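Local coordinates for fibronectin type III domain-containing protein (Simiduia agarivorans, PDB 6P2K) that probably hydrolyses xyloglucan-type beta-glucans as a glycoside hydrolase family 74 enzyme, its catalytic part built from seven-bladed beta-propellers and binding zinc ions, at residues H279-G284 / G295-D300. Residues are numbered along the deposited sequence; the frame is centred on the assembly and turned at random.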
loop_
_atom_site.group_PDB
_atom_site.type_symbol
_atom_site.label_atom_id
_atom_site.label_comp_id
_atom_site.label_asym_id
_atom_site.label_seq_id
_atom_site.Cartn_x
_atom_site.Cartn_y
_atom_site.Cartn_z
ATOM N N HIS B 279 18.711 50.119 -33.438
ATOM C CA HIS B 279 18.513 48.846 -34.116
ATOM C C HIS B 279 18.290 47.733 -33.104
ATOM O O HIS B 279 19.017 47.631 -32.109
ATOM C CB HIS B 279 19.714 48.502 -34.999
ATOM C CG HIS B 279 20.168 49.632 -35.866
ATOM N ND1 HIS B 279 21.442 49.705 -36.384
ATOM C CD2 HIS B 279 19.516 50.732 -36.313
ATOM C CE1 HIS B 279 21.557 50.804 -37.107
ATOM N NE2 HIS B 279 20.404 51.444 -37.081
ATOM N N LYS B 280 17.290 46.901 -33.365
ATOM C CA LYS B 280 17.118 45.637 -32.666
ATOM C C LYS B 280 17.707 44.535 -33.537
ATOM O O LYS B 280 17.357 44.418 -34.716
ATOM C CB LYS B 280 15.642 45.364 -32.374
ATOM C CG LYS B 280 14.968 46.422 -31.512
ATOM C CD LYS B 280 15.233 46.193 -30.033
ATOM C CE LYS B 280 14.641 47.315 -29.191
ATOM N NZ LYS B 280 14.758 47.042 -27.729
ATOM N N VAL B 281 18.614 43.747 -32.963
ATOM C CA VAL B 281 19.319 42.695 -33.688
ATOM C C VAL B 281 19.010 41.357 -33.030
ATOM O O VAL B 281 19.126 41.220 -31.808
ATOM C CB VAL B 281 20.836 42.948 -33.728
ATOM C CG1 VAL B 281 21.516 41.929 -34.626
ATOM C CG2 VAL B 281 21.125 44.365 -34.202
ATOM N N LEU B 282 18.631 40.378 -33.845
ATOM C CA LEU B 282 18.268 39.043 -33.387
ATOM C C LEU B 282 19.429 38.091 -33.641
ATOM O O LEU B 282 19.996 38.084 -34.738
ATOM C CB LEU B 282 17.013 38.563 -34.114
ATOM C CG LEU B 282 16.239 37.364 -33.580
ATOM C CD1 LEU B 282 15.791 37.624 -32.154
ATOM C CD2 LEU B 282 15.044 37.108 -34.482
ATOM N N LEU B 283 19.781 37.286 -32.636
ATOM C CA LEU B 283 20.995 36.477 -32.734
ATOM C C LEU B 283 20.803 35.140 -32.029
ATOM O O LEU B 283 20.661 35.092 -30.802
ATOM C CB LEU B 283 22.191 37.225 -32.155
ATOM C CG LEU B 283 23.538 36.521 -32.308
ATOM C CD1 LEU B 283 23.934 36.413 -33.778
ATOM C CD2 LEU B 283 24.617 37.243 -31.508
ATOM N N GLY B 284 20.824 34.059 -32.809
ATOM C CA GLY B 284 20.899 32.712 -32.278
ATOM C C GLY B 284 22.224 32.065 -32.634
ATOM O O GLY B 284 23.213 32.769 -32.855
ATOM N N GLY B 295 19.546 42.225 -29.325
ATOM C CA GLY B 295 20.441 43.311 -28.978
ATOM C C GLY B 295 19.877 44.646 -29.423
ATOM O O GLY B 295 19.221 44.742 -30.461
ATOM N N THR B 296 20.135 45.678 -28.625
ATOM C CA THR B 296 19.712 47.037 -28.929
ATOM C C THR B 296 20.950 47.895 -29.142
ATOM O O THR B 296 21.836 47.932 -28.284
ATOM C CB THR B 296 18.847 47.614 -27.804
ATOM O OG1 THR B 296 17.773 46.711 -27.519
ATOM C CG2 THR B 296 18.273 48.964 -28.208
ATOM N N PHE B 297 21.014 48.571 -30.286
ATOM C CA PHE B 297 22.154 49.403 -30.650
ATOM C C PHE B 297 21.662 50.819 -30.907
ATOM O O PHE B 297 20.886 51.050 -31.840
ATOM C CB PHE B 297 22.875 48.849 -31.882
ATOM C CG PHE B 297 23.532 47.517 -31.650
ATOM C CD1 PHE B 297 22.777 46.355 -31.610
ATOM C CD2 PHE B 297 24.900 47.426 -31.475
ATOM C CE1 PHE B 297 23.373 45.128 -31.394
ATOM C CE2 PHE B 297 25.504 46.200 -31.261
ATOM C CZ PHE B 297 24.736 45.049 -31.221
ATOM N N ASN B 298 22.113 51.761 -30.082
ATOM C CA ASN B 298 21.698 53.156 -30.172
ATOM C C ASN B 298 22.841 53.960 -30.786
ATOM O O ASN B 298 23.827 54.277 -30.111
ATOM C CB ASN B 298 21.300 53.687 -28.799
ATOM C CG ASN B 298 20.106 52.950 -28.219
ATOM O OD1 ASN B 298 19.122 52.700 -28.916
ATOM N ND2 ASN B 298 20.182 52.602 -26.940
ATOM N N TRP B 299 22.701 54.276 -32.069
ATOM C CA TRP B 299 23.658 55.085 -32.802
ATOM C C TRP B 299 23.237 56.542 -32.767
ATOM O O TRP B 299 22.052 56.868 -32.666
ATOM C CB TRP B 299 23.763 54.618 -34.255
ATOM C CG TRP B 299 24.218 53.211 -34.377
ATOM C CD1 TRP B 299 23.456 52.089 -34.241
ATOM C CD2 TRP B 299 25.550 52.763 -34.652
ATOM N NE1 TRP B 299 24.230 50.968 -34.416
ATOM C CE2 TRP B 299 25.519 51.355 -34.672
ATOM C CE3 TRP B 299 26.763 53.415 -34.884
ATOM C CZ2 TRP B 299 26.657 50.588 -34.910
ATOM C CZ3 TRP B 299 27.891 52.652 -35.126
ATOM C CH2 TRP B 299 27.829 51.253 -35.138
ATOM N N ASP B 300 24.222 57.421 -32.834
ATOM C CA ASP B 300 23.939 58.821 -33.067
ATOM C C ASP B 300 24.491 59.225 -34.430
ATOM O O ASP B 300 25.342 58.550 -35.015
ATOM C CB ASP B 300 24.474 59.694 -31.922
ATOM C CG ASP B 300 25.947 60.040 -32.062
ATOM O OD1 ASP B 300 26.726 59.208 -32.583
ATOM O OD2 ASP B 300 26.324 61.147 -31.616
#
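Lys280 and Thr296 form a non-hydrogen-bonded antiparallel pair whose side chains run side by side on one face of the sheet. The lysine chain, long enough to reach the hydroxyl, turns about its CB-CG bond (chi2 -83°) and then runs extended, which brings NZ to donate a hydrogen bond to Thr296 OG1 (3.0 Å); threonine suits the place, beta-branched for a strand yet offering a hydroxyl. With an alanine at Lys280 the ammonium would be gone, and Thr296 OG1 would probably lose this donor. The opposite face carries Val281 and the rings of His279, Phe297 and Trp299. Val281, beta-branched and apolar, sets CG2 obliquely 3.7 Å from Phe297 CD1, and Gly295 leaves room for that ring, since a CB there would crowd Phe297 CE1. His279 and Trp299 meet with ring planes at 32°, Trp299 CD1 over a face of the imidazole; each joins a flat ring to a nitrogen, ND1 and NE1, hydrogen-bonded to Tyr224 OH. Backbone pairing fixes this register, Val281 O accepting from Gly295 N at 2.7 Å. The strands form the central hairpin of a four-stranded propeller blade, between strands 265-270 and 304-314; its aromatic face packs on strand 222-228 of the preceding blade, and Lys280 touches Tyr338 of strand 336-338, in the following sheet.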